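Local atomic coordinates of Cys-Gly metallodipeptidase DUG1 (Saccharomyces cerevisiae, PDB entry 4G1P), a protein that hydrolyses Cys-Gly as a metal-dependent dipeptidase and serves as the catalytic subunit of the complex that degrades glutathione. Residues A[223-228]-A[242-247]; A[229-234]-A[337-342]; A[249-254]-A[364-369]. One frame throughout, in Å; residues are numbered along the deposited sequence.

How the contacts relate
The three contacts join parts of one lid domain, a sheet with helices packed on it, and all lie near the second subunit. Contact 1 is buried and aliphatic, setting the start of helix 244-252 on strand 210-226 without a hydrogen bond between its segments. Contact 2 is also largely buried but governed by backbone polarity, through a short antiparallel pair, an aspartate grip and a water; it touches contact 1 where Gly227 meets Ala339. Contact 3, partly buried, joins the end of the same helix to helix 355-371 with a histidine-serine bond beside aliphatic packing; Thr223 of contact 1 touches both its helices. Contacts 2 and 3 do not touch.

Contact 1: residues A[223-228]-A[242-247]; sequences TIIEGP and AEPMID
Pro244 presses its ring against Ile225 near the end of strand 210-226, a worked example of a helix start laid on a sheet with no hydrogen bond passing between the two segments. The close part is aliphatic. CG2 of Ile225 lies 3.7 Å from CB of Pro244, the two side chains slanting across each other, and the same CB is 3.6 Å from the carbonyl O of Ile225. The isoleucine spans a full helical turn: with CG1 anti to its carbonyl carbon (chi1 -62°), the longer branch carries CD1 to within 3.9 Å of CB of Asp247, while CG2 stays on the proline. Toward the loop the packing is looser, and CG of Pro244 is 4.2 Å from CD of Pro228. Glu226 sends its side chain off the opposite face of the strand, where it is partly exposed.

The Asp247 carboxylate is engaged outside these segments, OD2 with Ser375 and Asn377 and OD1 with Ser258 of the second subunit. Glu243 occupies the N-cap position, and its carbonyl O receives the backbone N-H groups of both Ile246 and Asp247. Strand 210-226 runs between strands 340-349 and 378-391 of the lid-domain sheet; helix 244-252 packs against one face of it, with Met245 and Ile246 packing on Gly323 and Asp257 of the second subunit.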
loop_
_atom_site.group_PDB
_atom_site.type_symbol
_atom_site.label_atom_id
_atom_site.label_comp_id
_atom_site.label_asym_id
_atom_site.label_seq_id
_atom_site.Cartn_x
_atom_site.Cartn_y
_atom_site.Cartn_z
ATOM N N THR A 223 7.208 8.082 9.963
ATOM C CA THR A 223 8.530 7.599 10.347
ATOM C C THR A 223 9.194 6.963 9.132
ATOM O O THR A 223 8.653 6.020 8.554
ATOM C CB THR A 223 8.464 6.589 11.516
ATOM O OG1 THR A 223 8.144 7.285 12.721
ATOM C CG2 THR A 223 9.798 5.895 11.709
ATOM N N ILE A 224 10.354 7.494 8.744
ATOM C CA ILE A 224 11.039 7.038 7.536
ATOM C C ILE A 224 12.271 6.190 7.846
ATOM O O ILE A 224 13.184 6.641 8.525
ATOM C CB ILE A 224 11.460 8.213 6.654
ATOM C CG1 ILE A 224 10.356 9.275 6.629
ATOM C CG2 ILE A 224 11.777 7.725 5.260
ATOM C CD1 ILE A 224 10.721 10.533 5.844
ATOM N N ILE A 225 12.275 4.954 7.353
ATOM C CA ILE A 225 13.409 4.055 7.532
ATOM C C ILE A 225 13.924 3.587 6.178
ATOM O O ILE A 225 13.164 3.046 5.362
ATOM C CB ILE A 225 13.042 2.846 8.382
ATOM C CG1 ILE A 225 12.614 3.291 9.776
ATOM C CG2 ILE A 225 14.223 1.905 8.504
ATOM C CD1 ILE A 225 12.153 2.153 10.661
ATOM N N GLU A 226 15.218 3.810 5.950
ATOM C CA GLU A 226 15.871 3.511 4.683
ATOM C C GLU A 226 17.088 2.623 4.905
ATOM O O GLU A 226 17.792 2.767 5.909
ATOM C CB GLU A 226 16.298 4.804 3.996
ATOM C CG GLU A 226 17.082 4.579 2.725
ATOM C CD GLU A 226 17.286 5.852 1.925
ATOM O OE1 GLU A 226 17.550 6.900 2.556
ATOM O OE2 GLU A 226 17.177 5.801 0.671
ATOM N N GLY A 227 17.326 1.698 3.972
ATOM C CA GLY A 227 18.454 0.770 4.043
ATOM C C GLY A 227 19.228 0.651 2.736
ATOM O O GLY A 227 20.094 1.476 2.452
ATOM N N PRO A 228 18.914 -0.370 1.928
ATOM C CA PRO A 228 19.525 -0.546 0.605
ATOM C C PRO A 228 19.093 0.570 -0.332
ATOM O O PRO A 228 18.162 1.326 -0.010
ATOM C CB PRO A 228 18.910 -1.854 0.117
ATOM C CG PRO A 228 17.575 -1.894 0.785
ATOM C CD PRO A 228 17.833 -1.340 2.160
ATOM N N ALA A 242 19.896 -5.971 6.622
ATOM C CA ALA A 242 18.890 -5.534 7.575
ATOM C C ALA A 242 17.665 -4.998 6.820
ATOM O O ALA A 242 17.802 -4.369 5.761
ATOM C CB ALA A 242 19.457 -4.493 8.485
ATOM N N GLU A 243 16.471 -5.252 7.357
ATOM C CA GLU A 243 15.240 -4.868 6.668
ATOM C C GLU A 243 14.523 -3.680 7.329
ATOM O O GLU A 243 14.097 -3.759 8.487
ATOM C CB GLU A 243 14.300 -6.067 6.550
ATOM C CG GLU A 243 14.976 -7.313 5.997
ATOM C CD GLU A 243 14.007 -8.456 5.688
ATOM O OE1 GLU A 243 12.769 -8.253 5.715
ATOM O OE2 GLU A 243 14.487 -9.575 5.420
ATOM N N PRO A 244 14.397 -2.566 6.592
ATOM C CA PRO A 244 13.620 -1.410 7.044
ATOM C C PRO A 244 12.231 -1.801 7.562
ATOM O O PRO A 244 11.824 -1.313 8.611
ATOM C CB PRO A 244 13.514 -0.562 5.782
ATOM C CG PRO A 244 14.782 -0.840 5.070
ATOM C CD PRO A 244 15.086 -2.295 5.319
ATOM N N MET A 245 11.535 -2.689 6.861
ATOM C CA MET A 245 10.232 -3.146 7.333
ATOM C C MET A 245 10.265 -3.782 8.727
ATOM O O MET A 245 9.312 -3.642 9.498
ATOM C CB MET A 245 9.567 -4.093 6.328
ATOM C CG MET A 245 8.757 -3.376 5.255
ATOM S SD MET A 245 7.447 -2.272 5.875
ATOM C CE MET A 245 6.240 -3.461 6.455
ATOM N N ILE A 246 11.351 -4.474 9.049
ATOM C CA ILE A 246 11.443 -5.156 10.330
ATOM C C ILE A 246 11.645 -4.139 11.461
ATOM O O ILE A 246 10.959 -4.178 12.488
ATOM C CB ILE A 246 12.537 -6.226 10.304
ATOM C CG1 ILE A 246 12.119 -7.360 9.368
ATOM C CG2 ILE A 246 12.789 -6.771 11.689
ATOM C CD1 ILE A 246 13.206 -8.401 9.107
ATOM N N ASP A 247 12.570 -3.210 11.257
ATOM C CA ASP A 247 12.743 -2.124 12.212
ATOM C C ASP A 247 11.423 -1.381 12.408
ATOM O O ASP A 247 11.007 -1.113 13.544
ATOM C CB ASP A 247 13.829 -1.161 11.739
ATOM C CG ASP A 247 15.163 -1.858 11.514
ATOM O OD1 ASP A 247 15.330 -2.968 12.055
ATOM O OD2 ASP A 247 16.031 -1.301 10.803
#

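Contact 2: residues A[229-234]-A[337-342]; sequences SADLHS and IPAKVF. With CYS (cysteine), chain E.
Ile337 lays CG1 against CB of Ser234 at 3.7 Å, and its own CB faces CB of Leu232 at 3.9 Å on the same side of a short antiparallel ladder. Leu232 and Ile337 form a hydrogen-bonded pair, each backbone N-H reaching the other's carbonyl. The bond from Ile337 N to Leu232 O is 2.7 Å and nearly straight (171°), whereas the one from Leu232 N to Ile337 O, at 3.0 Å, reaches its acceptor from outside the carbonyl plane.

Past the pair a side chain takes over from the backbone. With CG anti to the carbonyl carbon (chi1 -75°), Asp231 brings OD1 to Ala339 N, accepting at 2.8 Å nearly in line with its C-O bond, and a water that can donate to this oxygen accepts from Lys340 N at 3.0 Å. CB of Ala339 meets atom C of Ala230 at 3.4 Å.

His233 extends away from Ile337, and its CE1 lies 3.7 Å from O of a bound cysteine, which meets the ring at its edge. The cysteine is hydrogen-bonded to Arg348 of the second subunit, whose His450 ring meets His233, so the lid of one chain reaches the active site of the other. The ladder sits beside the lid-domain sheet, where Ala339 and Gly227 share a backbone hydrogen bond and strand 340-349 runs beside strand 210-226, with Val341 resting on Pro244 and Leu248 of helix 244-252.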
loop_
_atom_site.group_PDB
_atom_site.type_symbol
_atom_site.label_atom_id
_atom_site.label_comp_id
_atom_site.label_asym_id
_atom_site.label_seq_id
_atom_site.Cartn_x
_atom_site.Cartn_y
_atom_site.Cartn_z
ATOM N N SER A 229 19.744 0.666 -1.485
ATOM C CA SER A 229 19.446 1.758 -2.403
ATOM C C SER A 229 18.266 1.434 -3.302
ATOM O O SER A 229 17.708 2.308 -3.943
ATOM C CB SER A 229 20.677 2.139 -3.224
ATOM O OG SER A 229 21.178 1.031 -3.941
ATOM N N ALA A 230 17.881 0.169 -3.331
ATOM C CA ALA A 230 16.699 -0.252 -4.064
ATOM C C ALA A 230 16.135 -1.533 -3.451
ATOM O O ALA A 230 16.794 -2.172 -2.626
ATOM C CB ALA A 230 17.025 -0.448 -5.514
ATOM N N ASP A 231 14.910 -1.890 -3.826
ATOM C CA ASP A 231 14.273 -3.072 -3.264
ATOM C C ASP A 231 15.161 -4.289 -3.500
ATOM O O ASP A 231 15.936 -4.332 -4.455
ATOM C CB ASP A 231 12.874 -3.286 -3.852
ATOM C CG ASP A 231 11.825 -2.311 -3.284
ATOM O OD1 ASP A 231 12.144 -1.537 -2.357
ATOM O OD2 ASP A 231 10.669 -2.326 -3.767
ATOM N N LEU A 232 15.085 -5.258 -2.602
ATOM C CA LEU A 232 15.945 -6.429 -2.685
ATOM C C LEU A 232 15.091 -7.675 -2.783
ATOM O O LEU A 232 14.042 -7.773 -2.133
ATOM C CB LEU A 232 16.854 -6.533 -1.458
ATOM C CG LEU A 232 17.901 -5.437 -1.233
ATOM C CD1 LEU A 232 18.726 -5.723 0.004
ATOM C CD2 LEU A 232 18.805 -5.270 -2.418
ATOM N N HIS A 233 15.531 -8.614 -3.612
ATOM C CA HIS A 233 14.901 -9.922 -3.689
ATOM C C HIS A 233 15.000 -10.531 -2.296
ATOM O O HIS A 233 16.089 -10.646 -1.741
ATOM C CB HIS A 233 15.636 -10.786 -4.717
ATOM C CG HIS A 233 14.999 -12.114 -4.957
ATOM N ND1 HIS A 233 14.945 -13.097 -3.993
ATOM C CD2 HIS A 233 14.394 -12.629 -6.053
ATOM C CE1 HIS A 233 14.328 -14.158 -4.483
ATOM N NE2 HIS A 233 13.982 -13.899 -5.731
ATOM N N SER A 234 13.871 -10.894 -1.705
ATOM C CA SER A 234 13.909 -11.268 -0.297
ATOM C C SER A 234 14.560 -12.625 -0.066
ATOM O O SER A 234 14.808 -12.994 1.082
ATOM C CB SER A 234 12.529 -11.206 0.365
ATOM O OG SER A 234 11.753 -12.342 0.039
ATOM N N ILE A 337 12.272 -7.178 -0.237
ATOM C CA ILE A 337 12.689 -6.403 0.914
ATOM C C ILE A 337 12.633 -4.937 0.507
ATOM O O ILE A 337 13.483 -4.467 -0.247
ATOM C CB ILE A 337 14.117 -6.795 1.331
ATOM C CG1 ILE A 337 14.141 -8.238 1.837
ATOM C CG2 ILE A 337 14.651 -5.872 2.393
ATOM C CD1 ILE A 337 15.506 -8.710 2.284
ATOM N N PRO A 338 11.608 -4.208 0.980
ATOM C CA PRO A 338 11.483 -2.785 0.611
ATOM C C PRO A 338 12.688 -1.977 1.057
ATOM O O PRO A 338 13.219 -2.234 2.134
ATOM C CB PRO A 338 10.217 -2.339 1.347
ATOM C CG PRO A 338 9.408 -3.639 1.506
ATOM C CD PRO A 338 10.443 -4.699 1.748
ATOM N N ALA A 339 13.109 -1.019 0.235
ATOM C CA ALA A 339 14.327 -0.241 0.481
ATOM C C ALA A 339 14.092 0.933 1.408
ATOM O O ALA A 339 14.922 1.226 2.277
ATOM C CB ALA A 339 14.914 0.245 -0.824
ATOM N N LYS A 340 12.954 1.595 1.225
ATOM C CA LYS A 340 12.635 2.804 1.973
ATOM C C LYS A 340 11.137 2.895 2.256
ATOM O O LYS A 340 10.327 3.074 1.344
ATOM C CB LYS A 340 13.130 4.027 1.204
ATOM C CG LYS A 340 12.931 5.370 1.893
ATOM C CD LYS A 340 13.558 6.477 1.040
ATOM C CE LYS A 340 13.352 7.841 1.651
ATOM N NZ LYS A 340 14.149 8.898 0.964
ATOM N N VAL A 341 10.788 2.767 3.534
ATOM C CA VAL A 341 9.403 2.726 3.979
ATOM C C VAL A 341 8.995 3.922 4.866
ATOM O O VAL A 341 9.812 4.491 5.587
ATOM C CB VAL A 341 9.133 1.436 4.752
ATOM C CG1 VAL A 341 9.095 0.264 3.813
ATOM C CG2 VAL A 341 10.189 1.228 5.804
ATOM N N PHE A 342 7.722 4.292 4.812
ATOM C CA PHE A 342 7.214 5.417 5.586
ATOM C C PHE A 342 6.041 4.913 6.403
ATOM O O PHE A 342 5.013 4.525 5.840
ATOM C CB PHE A 342 6.720 6.552 4.683
ATOM C CG PHE A 342 7.712 7.003 3.646
ATOM C CD1 PHE A 342 8.015 6.203 2.541
ATOM C CD2 PHE A 342 8.300 8.254 3.735
ATOM C CE1 PHE A 342 8.914 6.629 1.570
ATOM C CE2 PHE A 342 9.203 8.689 2.761
ATOM C CZ PHE A 342 9.507 7.874 1.681
HETATM N N CYS E . 10.249 -15.687 -6.546
HETATM C CA CYS E . 9.790 -15.974 -5.202
HETATM C C CYS E . 11.005 -16.118 -4.282
HETATM O O CYS E . 11.908 -16.913 -4.544
HETATM C CB CYS E . 8.904 -17.222 -5.185
HETATM S SG CYS E . 8.244 -17.627 -3.597
HETATM O O HOH W 1 11.118 0.711 -0.917
#

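Contact 3: residues A[249-254]-A[364-369]; sequences MQVLGS and KHCDAK
His365 points the NE2 corner of its ring at OG of Ser254, donating a hydrogen bond of 2.9 Å. The hydroxyl lies at the ring edge, about 20° out of the ring plane, so the imidazole meets it by its rim and not by a face. CG of His365 is anti to the backbone N (chi1 171°), a torsion that swings the ring off its own helix toward the end of helix 244-252. The serine hydroxyl passes the chain of bonds on, for OG donates to the carbonyl O of Val251 at 2.6 Å. This oxygen also receives Ser254 N, so two bonds from one residue grip it at the helix end, and the side-chain one fixes the rotation of the hydroxyl that the histidine uses.

One turn further along its helix from His365, Lys369 bends at chi2 (58°) and lays its aliphatic chain over the same helix end. Its CG is 3.7 Å from OG of Ser254 and 3.9 Å from CA of Val251, while CE comes within 3.7 Å of Gln250 O. The Val251 and Lys369 side chains lie antiparallel, side by side, with CG2 next to the lysine chain; the other valine branch, CG1, turns to SG of Cys366 at 4.2 Å. An alanine in place of Ser254 would probably leave His365 NE2 without this acceptor and the ring freer to turn, with Val251 O losing its side-chain donor.

Both helices pack on strand 210-226, where Thr223 touches Val251 and Cys366, while Leu255 lies against His365 and Cys366. Helix 244-252 also borders the dimer interface, with Met249 packing on Met249 of the second subunit, and helix 355-371 packs against its C-terminal end in the lid domain.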
loop_
_atom_site.group_PDB
_atom_site.type_symbol
_atom_site.label_atom_id
_atom_site.label_comp_id
_atom_site.label_asym_id
_atom_site.label_seq_id
_atom_site.Cartn_x
_atom_site.Cartn_y
_atom_site.Cartn_z
ATOM N N MET A 249 8.244 -2.200 12.056
ATOM C CA MET A 249 7.219 -2.836 12.870
ATOM C C MET A 249 7.514 -2.626 14.347
ATOM O O MET A 249 6.609 -2.479 15.169
ATOM C CB MET A 249 7.111 -4.324 12.560
ATOM C CG MET A 249 6.789 -4.609 11.098
ATOM S SD MET A 249 5.227 -3.902 10.519
ATOM C CE MET A 249 5.702 -2.303 9.840
ATOM N N GLN A 250 8.792 -2.592 14.683
ATOM C CA GLN A 250 9.171 -2.381 16.059
ATOM C C GLN A 250 8.966 -0.929 16.498
ATOM O O GLN A 250 8.408 -0.674 17.557
ATOM C CB GLN A 250 10.594 -2.894 16.297
ATOM C CG GLN A 250 10.590 -4.387 16.583
ATOM C CD GLN A 250 11.856 -5.102 16.160
ATOM O OE1 GLN A 250 12.858 -4.478 15.806
ATOM N NE2 GLN A 250 11.816 -6.433 16.193
ATOM N N VAL A 251 9.389 0.020 15.677
ATOM C CA VAL A 251 9.237 1.417 16.040
ATOM C C VAL A 251 7.762 1.787 16.127
ATOM O O VAL A 251 7.311 2.369 17.113
ATOM C CB VAL A 251 9.980 2.342 15.059
ATOM C CG1 VAL A 251 9.574 3.783 15.274
ATOM C CG2 VAL A 251 11.484 2.197 15.237
ATOM N N LEU A 252 7.015 1.422 15.096
ATOM C CA LEU A 252 5.593 1.724 15.018
ATOM C C LEU A 252 4.842 1.023 16.130
ATOM O O LEU A 252 3.891 1.560 16.687
ATOM C CB LEU A 252 5.041 1.256 13.676
ATOM C CG LEU A 252 4.517 2.290 12.689
ATOM C CD1 LEU A 252 5.122 3.665 12.950
ATOM C CD2 LEU A 252 4.790 1.821 11.269
ATOM N N GLY A 253 5.285 -0.185 16.456
ATOM C CA GLY A 253 4.602 -1.007 17.433
ATOM C C GLY A 253 4.886 -0.579 18.859
ATOM O O GLY A 253 4.482 -1.246 19.801
ATOM N N SER A 254 5.567 0.546 19.019
ATOM C CA SER A 254 5.987 0.993 20.332
ATOM C C SER A 254 5.288 2.289 20.676
ATOM O O SER A 254 5.596 2.914 21.692
ATOM C CB SER A 254 7.496 1.228 20.348
ATOM O OG SER A 254 7.813 2.449 19.695
ATOM N N LYS A 364 11.842 12.110 19.846
ATOM C CA LYS A 364 12.674 11.540 20.894
ATOM C C LYS A 364 12.354 10.061 21.083
ATOM O O LYS A 364 13.254 9.232 21.159
ATOM C CB LYS A 364 12.509 12.329 22.200
ATOM C CG LYS A 364 13.204 11.735 23.421
ATOM C CD LYS A 364 13.223 12.738 24.586
ATOM C CE LYS A 364 13.288 12.044 25.951
ATOM N NZ LYS A 364 14.650 12.031 26.576
ATOM N N HIS A 365 11.069 9.733 21.119
ATOM C CA HIS A 365 10.631 8.361 21.343
ATOM C C HIS A 365 11.034 7.458 20.180
ATOM O O HIS A 365 11.557 6.356 20.378
ATOM C CB HIS A 365 9.119 8.326 21.530
ATOM C CG HIS A 365 8.541 6.949 21.548
ATOM N ND1 HIS A 365 8.181 6.309 22.713
ATOM C CD2 HIS A 365 8.245 6.093 20.542
ATOM C CE1 HIS A 365 7.692 5.116 22.425
ATOM N NE2 HIS A 365 7.721 4.958 21.113
ATOM N N CYS A 366 10.781 7.923 18.965
ATOM C CA CYS A 366 11.038 7.118 17.786
ATOM C C CYS A 366 12.530 6.916 17.569
ATOM O O CYS A 366 12.968 5.816 17.244
ATOM C CB CYS A 366 10.400 7.759 16.557
ATOM S SG CYS A 366 8.602 7.620 16.553
ATOM N N ASP A 367 13.302 7.982 17.757
ATOM C CA ASP A 367 14.748 7.917 17.600
ATOM C C ASP A 367 15.341 6.923 18.602
ATOM O O ASP A 367 16.239 6.124 18.277
ATOM C CB ASP A 367 15.372 9.305 17.777
ATOM C CG ASP A 367 15.183 10.204 16.555
ATOM O OD1 ASP A 367 14.790 9.702 15.485
ATOM O OD2 ASP A 367 15.444 11.415 16.645
ATOM N N ALA A 368 14.814 6.956 19.817
ATOM C CA ALA A 368 15.372 6.153 20.888
ATOM C C ALA A 368 15.034 4.693 20.681
ATOM O O ALA A 368 15.845 3.806 20.945
ATOM C CB ALA A 368 14.849 6.620 22.220
ATOM N N LYS A 369 13.815 4.447 20.228
ATOM C CA LYS A 369 13.385 3.090 20.001
ATOM C C LYS A 369 14.235 2.545 18.867
ATOM O O LYS A 369 14.805 1.453 18.979
ATOM C CB LYS A 369 11.908 3.047 19.642
ATOM C CG LYS A 369 11.391 1.664 19.330
ATOM C CD LYS A 369 11.618 0.728 20.486
ATOM C CE LYS A 369 11.062 -0.641 20.174
ATOM N NZ LYS A 369 11.156 -1.551 21.335
#